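Local atomic coordinates of D7 protein (Anopheles stephensi, PDB entry 3NHI), a protein that binds and sequesters cysteinyl leukotrienes and thromboxane A2 analogues, so countering the host response while the mosquito takes its blood meal. Residues 75-78 with 79-83; 87-90 with 91-94; 118-121 with 122-126; 265-268 with 269-272. All coordinates share one frame; numbering follows the deposited sequence.

Contact 1: residues 75-78 with 79-83; sequences PVQY and QAYKT
Lys82 sets its CB over one face of the Tyr78 ring, an i to i+4 pairing on helix 73-85 in which an aliphatic carbon does the touching. Lys82 CB stands 3.9 Å from the centroid of the Tyr78 ring, a CH-pi contact displaced toward the rim. The Tyr78 ring reaches this place because its CG is anti to the backbone N (chi1 167°), which swings the ring along the helix toward the next turn. On the same side of the ring, nearer its CD2-CE2 edge, Gln79 NE2 comes to 3.7 Å from Tyr78 CE2, with the amide and ring planes nearly perpendicular. Elsewhere on the helix, the edge of the Tyr81 ring faces the carbonyl of Gln77, with Tyr81 CD2 3.7 Å from Gln77 O.

The setting is one helix of the all-helical odorant-binding fold of the PBP/GOBP family, and its faces are put to different uses. Tyr78 packs on Val92 of helix 89-101 and its hydroxyl hydrogen-bonds Ser87 O, while Gln77 turns the other way, its amide held by Leu130 O and Leu6 N.

Among polar contacts, Lys82 NZ extends along the surface to bond Gln79 OE1 at 2.8 Å. Backbone bonds run from Gln79 N to Pro75 O (2.8 Å) and from Ala80 N to Val76 O (3.2 Å). Tyr81 N instead bonds Tyr78 O, three residues back, from well above the carbonyl plane.

Contact 2: residues 87-90 with 91-94; sequences SKQK and EVTE
Lys90 and Glu94, one turn apart, form a salt bridge in which Lys90 NZ meets Glu94 OE2 at 2.8 Å. The ammonium arrives on the syn side of that oxygen, 18° out of the carboxylate plane. Lys90 stays extended as far as CE and bends only at its last torsion (chi4 -71°), a turn that brings NZ to OE2, close to the carboxylate plane. A water bridges the pair: it accepts from Lys90 NZ and donates to Glu94 OE1 at 2.7 Å, so each carboxylate oxygen has a partner.

Gln89 and Thr93 repeat the same i to i+4 spacing with neutral groups. The amide of Gln89 bends back at chi2, and its NE2 donates to Thr93 OG1 at 3.1 Å; the bond is rather bent, at 137°, and the hydroxyl sits a little out of the amide plane.

Lys88, at the N-cap position, relates to Glu91 more loosely, and only tentatively, since Glu91 has two conformers and what follows holds for one. Lys88 CD lies 3.5 Å from Glu91 OE1, whereas the ammonium itself stays too far away for a salt bridge. A second water links Lys88 N to Glu91 OE2, bringing the carboxylate close to the first turn, where an acidic group would be expected to suit the helix dipole.

Beneath these surface pairs, Val92 N bonds Lys88 O and Thr93 N bonds Gln89 O, both 3.0 Å long. Val92 packs on Ile74 and Gln89 on Gln79, both of helix 73-85, while Ser87 and Glu94 rest against helix 109-130, so this first stretch of helix 89-101 is flanked by both.

Contact 3: residues 118-121 with 122-126; sequences PVHN and RFVNL
From Pro118 to Val124 the chain continues as one helix, with Arg122 N bonded to Pro118 O at 3.0 Å and Phe123 N to Val119 O at 2.9 Å. Phe123 N also makes a weak bond to His120 O. At Phe123 the backbone departs from helical values (phi -119°, psi 19°), and the N atoms of Asn125 and Leu126 lack bonds to the preceding turn, so the helix is kinked.

Just past this bend, Val124 sits over one face of the His120 ring, toward its rim. Its CB lies 4.1 Å from the centroid of the His120 ring and 16° off the normal, a CH-pi contact, while Val124 CG2 approaches His120 CE1 at 3.6 Å. His120 NE2 is hydrogen-bonded to Trp39 O, a bond that would fix the ring's rotation. Val119 CG1 touches Phe123 CD2 at 4.0 Å, and Phe123 CZ lies over the centre of one face of the guanidinium of its neighbour Arg122.

Phe123 packs against helix 89-101. His120 and Val124 instead belong to the surroundings of the eicosanoid pocket: the bound hydroxyeicosatetraenoic acid is about 4 Å from the His120 side chain, and Val124 touches Trp39, which binds leukotriene C4.

Contact 4: residues 265-268 with 269-272; sequences SADY and AYLL
Asp267 opens a tight turn by bringing its carboxylate to the N-H of Ala269. At chi1 -180° CG stands opposite the backbone N, the carboxylate reaches forward along the chain, and Ala269 N donates to Asp267 OD1 at 3.1 Å, which makes an Asx turn. The N-H comes from above the carboxylate plane, 45° out of it, and the bond is bent. The backbone of the same residue makes the second link, Tyr270 N to Asp267 O at 3.0 Å, which closes a type I beta turn from Asp267 to Tyr270. One aspartate thus engages two successive N-H groups, one through its side chain and one through its carbonyl.

Ala269 CB lies 3.6 Å from Asp267 OD1. Ala269 also begins the next type I turn, in which Leu272 N bonds Ala269 O at 3.0 Å, so that two turns follow each other directly after helix 251-266.

Tyr268 occupies the first turn with its ring directed elsewhere: its hydroxyl bonds Glu9 and its ring makes a cation-pi contact with Lys16, both on helix 8-22. Its carbonyl faces the second turn, where a water lies 2.7 Å from Tyr268 O and accepts from Leu271 N. Tyr270 presents a ring edge to the acid, Asp267 OD2 lying 3.9 Å from Tyr270 CD1 with the carboxylate and ring planes almost perpendicular.

Chemically, the contact rests on polar groups: main-chain N-H groups in the loop just after the helix are taken up by an aspartate, a carbonyl and a water, and the N-H of Ala269 would probably stabilise the negative charge of Asp267.

Along the chain the four contacts come in numerical order. The first three share one part of the fold: contact 1 on helix 73-85, contact 2 on helix 89-101 and contact 3 on helix 109-130. Centres of contacts 1 and 2 are 10 Å apart and those of 2 and 3 are 12 Å apart, and both pairs touch; contacts 1 and 3, about 17 Å between centres, do not, so the middle helix bridges them. Contact 4, in the loop after helix 251-266, lies 27 Å or more from the others, centre to centre. Contact 3 comes within about 4 Å of the bound eicosanoid, and the side chain of Leu272 in contact 4 stays about 7 Å from it.

Contact 1: residues 75-78 with 79-83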
# COMPACT_ATOMS: atom_id res chain seq x y z
N PRO A 75 8.11 15.03 13.90
CA PRO A 75 7.68 16.41 13.65
C PRO A 75 7.45 16.72 12.17
O PRO A 75 6.60 17.56 11.85
CB PRO A 75 8.84 17.24 14.23
CG PRO A 75 9.38 16.38 15.32
CD PRO A 75 9.34 14.99 14.73
N VAL A 76 8.17 16.06 11.26
CA VAL A 76 7.96 16.27 9.82
C VAL A 76 6.56 15.77 9.43
O VAL A 76 5.82 16.45 8.72
CB VAL A 76 9.06 15.60 8.98
CG1 VAL A 76 8.75 15.70 7.49
CG2 VAL A 76 10.43 16.22 9.28
N GLN A 77 6.22 14.57 9.90
CA GLN A 77 4.90 14.00 9.65
C GLN A 77 3.81 14.93 10.19
O GLN A 77 2.82 15.19 9.52
CB GLN A 77 4.78 12.62 10.31
CG GLN A 77 3.44 11.92 10.06
CD GLN A 77 3.22 11.50 8.61
OE1 GLN A 77 4.16 11.34 7.84
NE2 GLN A 77 1.97 11.30 8.25
N TYR A 78 4.01 15.40 11.42
CA TYR A 78 3.10 16.37 12.02
C TYR A 78 2.94 17.64 11.19
O TYR A 78 1.82 18.05 10.88
CB TYR A 78 3.58 16.74 13.42
CG TYR A 78 2.90 17.95 14.02
CD1 TYR A 78 1.52 17.97 14.23
CD2 TYR A 78 3.64 19.07 14.41
CE1 TYR A 78 0.89 19.08 14.79
CE2 TYR A 78 3.01 20.18 14.99
CZ TYR A 78 1.64 20.17 15.16
OH TYR A 78 1.01 21.26 15.73
N GLN A 79 4.06 18.26 10.83
CA GLN A 79 4.01 19.56 10.14
C GLN A 79 3.28 19.49 8.82
O GLN A 79 2.61 20.45 8.43
CB GLN A 79 5.43 20.09 9.91
CG GLN A 79 6.12 20.55 11.17
CD GLN A 79 5.56 21.84 11.72
OE1 GLN A 79 5.10 22.70 10.96
NE2 GLN A 79 5.61 22.00 13.04
N ALA A 80 3.37 18.36 8.12
CA ALA A 80 2.78 18.24 6.79
C ALA A 80 1.24 18.32 6.80
O ALA A 80 0.64 18.70 5.79
CB ALA A 80 3.23 16.94 6.15
N TYR A 81 0.61 18.00 7.93
CA TYR A 81 -0.86 17.91 8.00
C TYR A 81 -1.43 18.61 9.23
O TYR A 81 -2.61 18.43 9.56
CB TYR A 81 -1.34 16.44 7.95
CG TYR A 81 -0.81 15.71 6.75
CD1 TYR A 81 -1.36 15.89 5.48
CD2 TYR A 81 0.30 14.87 6.87
CE1 TYR A 81 -0.84 15.23 4.37
CE2 TYR A 81 0.83 14.21 5.76
CZ TYR A 81 0.26 14.40 4.53
OH TYR A 81 0.82 13.72 3.47
N LYS A 82 -0.62 19.44 9.89
CA LYS A 82 -1.00 20.05 11.17
C LYS A 82 -2.28 20.90 11.14
O LYS A 82 -3.00 20.97 12.14
CB LYS A 82 0.16 20.84 11.79
CG LYS A 82 0.58 22.06 11.00
CD LYS A 82 1.70 22.85 11.66
CE LYS A 82 2.17 23.95 10.72
NZ LYS A 82 3.28 24.78 11.28
N THR A 83 -2.56 21.53 10.00
CA THR A 83 -3.77 22.36 9.90
C THR A 83 -5.04 21.51 9.85
O THR A 83 -6.13 22.00 10.16
CB THR A 83 -3.70 23.37 8.73
OG1 THR A 83 -3.69 22.68 7.48
CG2 THR A 83 -2.45 24.22 8.85

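Contact 2: residues 87-90 with 91-94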
# COMPACT_ATOMS: atom_id res chain seq x y z
N SER A 87 -3.26 18.43 15.85
CA SER A 87 -2.44 17.84 16.91
C SER A 87 -1.59 18.92 17.58
O SER A 87 -1.23 19.92 16.96
CB SER A 87 -1.57 16.72 16.34
OG SER A 87 -2.38 15.63 15.97
N LYS A 88 -1.29 18.73 18.86
CA LYS A 88 -0.58 19.75 19.64
C LYS A 88 0.93 19.60 19.54
O LYS A 88 1.48 18.53 19.80
CB LYS A 88 -1.01 19.68 21.10
CG LYS A 88 -2.47 20.07 21.34
CD LYS A 88 -2.84 20.00 22.81
CE LYS A 88 -4.24 20.55 23.06
NZ LYS A 88 -5.32 19.76 22.40
N GLN A 89 1.61 20.69 19.19
CA GLN A 89 3.07 20.71 19.07
C GLN A 89 3.79 20.16 20.31
O GLN A 89 4.76 19.41 20.18
CB GLN A 89 3.57 22.14 18.77
CG GLN A 89 5.10 22.30 18.80
CD GLN A 89 5.79 21.58 17.66
OE1 GLN A 89 5.68 21.98 16.50
NE2 GLN A 89 6.53 20.52 17.98
N LYS A 90 3.30 20.51 21.50
CA LYS A 90 3.89 20.02 22.74
C LYS A 90 3.91 18.49 22.79
O LYS A 90 4.94 17.89 23.14
CB LYS A 90 3.14 20.60 23.95
CG LYS A 90 3.67 20.11 25.30
CD LYS A 90 3.10 20.94 26.45
CE LYS A 90 3.68 20.49 27.79
NZ LYS A 90 3.16 19.16 28.23
N GLU A 91 2.79 17.87 22.43
CA GLU A 91 2.66 16.41 22.46
C GLU A 91 3.54 15.76 21.39
O GLU A 91 4.14 14.71 21.62
CB GLU A 91 1.19 15.99 22.29
CG GLU A 91 0.34 16.27 23.52
CD GLU A 91 -1.15 16.08 23.28
OE1 GLU A 91 -1.94 16.79 23.95
OE2 GLU A 91 -1.52 15.25 22.43
N VAL A 92 3.60 16.39 20.22
CA VAL A 92 4.45 15.92 19.13
C VAL A 92 5.93 15.87 19.56
O VAL A 92 6.62 14.88 19.30
CB VAL A 92 4.26 16.80 17.88
CG1 VAL A 92 5.28 16.44 16.79
CG2 VAL A 92 2.84 16.64 17.34
N THR A 93 6.40 16.93 20.20
CA THR A 93 7.75 16.97 20.76
C THR A 93 7.98 15.84 21.78
O THR A 93 9.03 15.20 21.78
CB THR A 93 8.01 18.35 21.38
OG1 THR A 93 8.19 19.28 20.31
CG2 THR A 93 9.24 18.36 22.29
N GLU A 94 6.99 15.62 22.64
CA GLU A 94 7.09 14.56 23.64
C GLU A 94 7.17 13.18 22.98
O GLU A 94 7.93 12.33 23.42
CB GLU A 94 5.93 14.64 24.65
CG GLU A 94 6.00 15.87 25.60
CD GLU A 94 4.66 16.25 26.25
OE1 GLU A 94 3.59 15.74 25.85
OE2 GLU A 94 4.70 17.11 27.15
O HOH W 1 -2.29 16.45 20.24
O HOH W 2 1.47 17.43 26.23

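Contact 3: residues 118-121 with 122-126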
# COMPACT_ATOMS: atom_id res chain seq x y z
N PRO A 118 5.87 0.98 25.25
CA PRO A 118 5.46 2.09 26.13
C PRO A 118 5.23 3.41 25.39
O PRO A 118 4.41 4.23 25.82
CB PRO A 118 6.63 2.22 27.12
CG PRO A 118 7.79 1.57 26.43
CD PRO A 118 7.22 0.48 25.58
N VAL A 119 5.95 3.61 24.30
CA VAL A 119 5.74 4.80 23.46
C VAL A 119 4.33 4.77 22.87
O VAL A 119 3.59 5.76 22.93
CB VAL A 119 6.80 4.91 22.34
CG1 VAL A 119 6.58 6.19 21.53
CG2 VAL A 119 8.21 4.87 22.93
N HIS A 120 3.95 3.61 22.35
CA HIS A 120 2.60 3.37 21.86
C HIS A 120 1.56 3.60 22.95
O HIS A 120 0.56 4.30 22.74
CB HIS A 120 2.48 1.95 21.32
CG HIS A 120 1.10 1.60 20.86
ND1 HIS A 120 0.62 1.95 19.62
CD2 HIS A 120 0.10 0.92 21.48
CE1 HIS A 120 -0.62 1.51 19.49
NE2 HIS A 120 -0.96 0.88 20.61
N ASN A 121 1.79 3.04 24.13
CA ASN A 121 0.80 3.16 25.20
C ASN A 121 0.59 4.61 25.64
O ASN A 121 -0.52 4.99 26.01
CB ASN A 121 1.12 2.23 26.37
CG ASN A 121 0.77 0.78 26.07
OD1 ASN A 121 -0.23 0.49 25.41
ND2 ASN A 121 1.60 -0.13 26.54
N ARG A 122 1.66 5.41 25.57
CA ARG A 122 1.59 6.83 25.92
C ARG A 122 0.98 7.69 24.81
O ARG A 122 0.20 8.61 25.10
CB ARG A 122 2.99 7.34 26.29
CG ARG A 122 2.97 8.78 26.79
CD ARG A 122 4.27 9.17 27.46
NE ARG A 122 4.27 10.61 27.72
CZ ARG A 122 5.35 11.38 27.78
NH1 ARG A 122 6.56 10.87 27.61
NH2 ARG A 122 5.20 12.69 27.99
N PHE A 123 1.33 7.40 23.56
CA PHE A 123 1.02 8.30 22.45
C PHE A 123 0.12 7.71 21.39
O PHE A 123 0.05 8.25 20.28
CB PHE A 123 2.32 8.79 21.79
CG PHE A 123 3.17 9.62 22.70
CD1 PHE A 123 2.81 10.92 23.03
CD2 PHE A 123 4.34 9.09 23.25
CE1 PHE A 123 3.60 11.68 23.89
CE2 PHE A 123 5.14 9.85 24.11
CZ PHE A 123 4.77 11.14 24.42
N VAL A 124 -0.61 6.64 21.70
CA VAL A 124 -1.43 6.00 20.67
C VAL A 124 -2.39 6.97 19.97
O VAL A 124 -2.43 7.00 18.74
CB VAL A 124 -2.17 4.73 21.19
CG1 VAL A 124 -3.05 5.02 22.42
CG2 VAL A 124 -2.99 4.11 20.06
N ASN A 125 -3.11 7.79 20.72
CA ASN A 125 -4.06 8.69 20.08
C ASN A 125 -3.39 9.71 19.17
O ASN A 125 -3.82 9.92 18.04
CB ASN A 125 -4.96 9.36 21.11
CG ASN A 125 -5.87 8.36 21.78
OD1 ASN A 125 -6.34 7.41 21.15
ND2 ASN A 125 -6.13 8.57 23.07
N LEU A 126 -2.30 10.31 19.65
CA LEU A 126 -1.52 11.23 18.83
C LEU A 126 -1.00 10.53 17.57
O LEU A 126 -1.09 11.09 16.47
CB LEU A 126 -0.36 11.84 19.62
CG LEU A 126 0.62 12.69 18.80
CD1 LEU A 126 -0.04 13.94 18.26
CD2 LEU A 126 1.84 13.04 19.64

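Contact 4: residues 265-268 with 269-272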
# COMPACT_ATOMS: atom_id res chain seq x y z
N SER A 265 -6.87 -2.70 -5.15
CA SER A 265 -6.39 -1.33 -5.02
C SER A 265 -7.54 -0.36 -4.78
O SER A 265 -7.29 0.76 -4.34
CB SER A 265 -5.58 -0.91 -6.25
OG SER A 265 -6.40 -0.52 -7.35
N ALA A 266 -8.77 -0.78 -5.09
CA ALA A 266 -9.96 0.02 -4.77
C ALA A 266 -10.42 -0.21 -3.34
O ALA A 266 -10.88 0.71 -2.68
CB ALA A 266 -11.09 -0.27 -5.77
N ASP A 267 -10.26 -1.44 -2.85
CA ASP A 267 -10.73 -1.82 -1.53
C ASP A 267 -9.56 -2.41 -0.75
O ASP A 267 -9.28 -3.61 -0.83
CB ASP A 267 -11.86 -2.84 -1.69
CG ASP A 267 -12.44 -3.31 -0.36
OD1 ASP A 267 -12.02 -2.84 0.72
OD2 ASP A 267 -13.35 -4.17 -0.43
N TYR A 268 -8.88 -1.57 0.03
CA TYR A 268 -7.70 -2.01 0.77
C TYR A 268 -8.02 -3.05 1.84
O TYR A 268 -7.11 -3.74 2.32
CB TYR A 268 -6.97 -0.80 1.37
CG TYR A 268 -6.04 -0.06 0.41
CD1 TYR A 268 -6.11 -0.24 -0.98
CD2 TYR A 268 -5.10 0.85 0.90
CE1 TYR A 268 -5.27 0.44 -1.84
CE2 TYR A 268 -4.25 1.56 0.04
CZ TYR A 268 -4.33 1.34 -1.32
OH TYR A 268 -3.51 2.00 -2.22
N ALA A 269 -9.29 -3.20 2.19
CA ALA A 269 -9.70 -4.21 3.17
C ALA A 269 -10.05 -5.56 2.54
O ALA A 269 -10.38 -6.50 3.25
CB ALA A 269 -10.88 -3.70 4.01
N TYR A 270 -9.94 -5.66 1.21
CA TYR A 270 -10.47 -6.82 0.48
C TYR A 270 -10.03 -8.18 1.02
O TYR A 270 -10.87 -9.08 1.18
CB TYR A 270 -10.15 -6.73 -1.02
CG TYR A 270 -10.91 -7.75 -1.81
CD1 TYR A 270 -12.21 -7.49 -2.24
CD2 TYR A 270 -10.35 -9.00 -2.09
CE1 TYR A 270 -12.93 -8.44 -2.95
CE2 TYR A 270 -11.07 -9.96 -2.81
CZ TYR A 270 -12.35 -9.67 -3.23
OH TYR A 270 -13.07 -10.61 -3.93
N LEU A 271 -8.74 -8.35 1.29
CA LEU A 271 -8.21 -9.64 1.73
C LEU A 271 -8.26 -9.85 3.24
O LEU A 271 -7.93 -10.93 3.73
CB LEU A 271 -6.76 -9.83 1.24
CG LEU A 271 -6.51 -9.93 -0.27
CD1 LEU A 271 -5.03 -10.02 -0.57
CD2 LEU A 271 -7.23 -11.13 -0.87
N LEU A 272 -8.70 -8.83 3.98
CA LEU A 272 -8.45 -8.79 5.43
C LEU A 272 -9.29 -9.71 6.32
O LEU A 272 -8.83 -10.09 7.40
CB LEU A 272 -8.46 -7.34 5.95
CG LEU A 272 -7.46 -6.38 5.28
CD1 LEU A 272 -7.29 -5.10 6.08
CD2 LEU A 272 -6.09 -7.02 5.02
O HOH W 3 -6.67 -6.31 1.68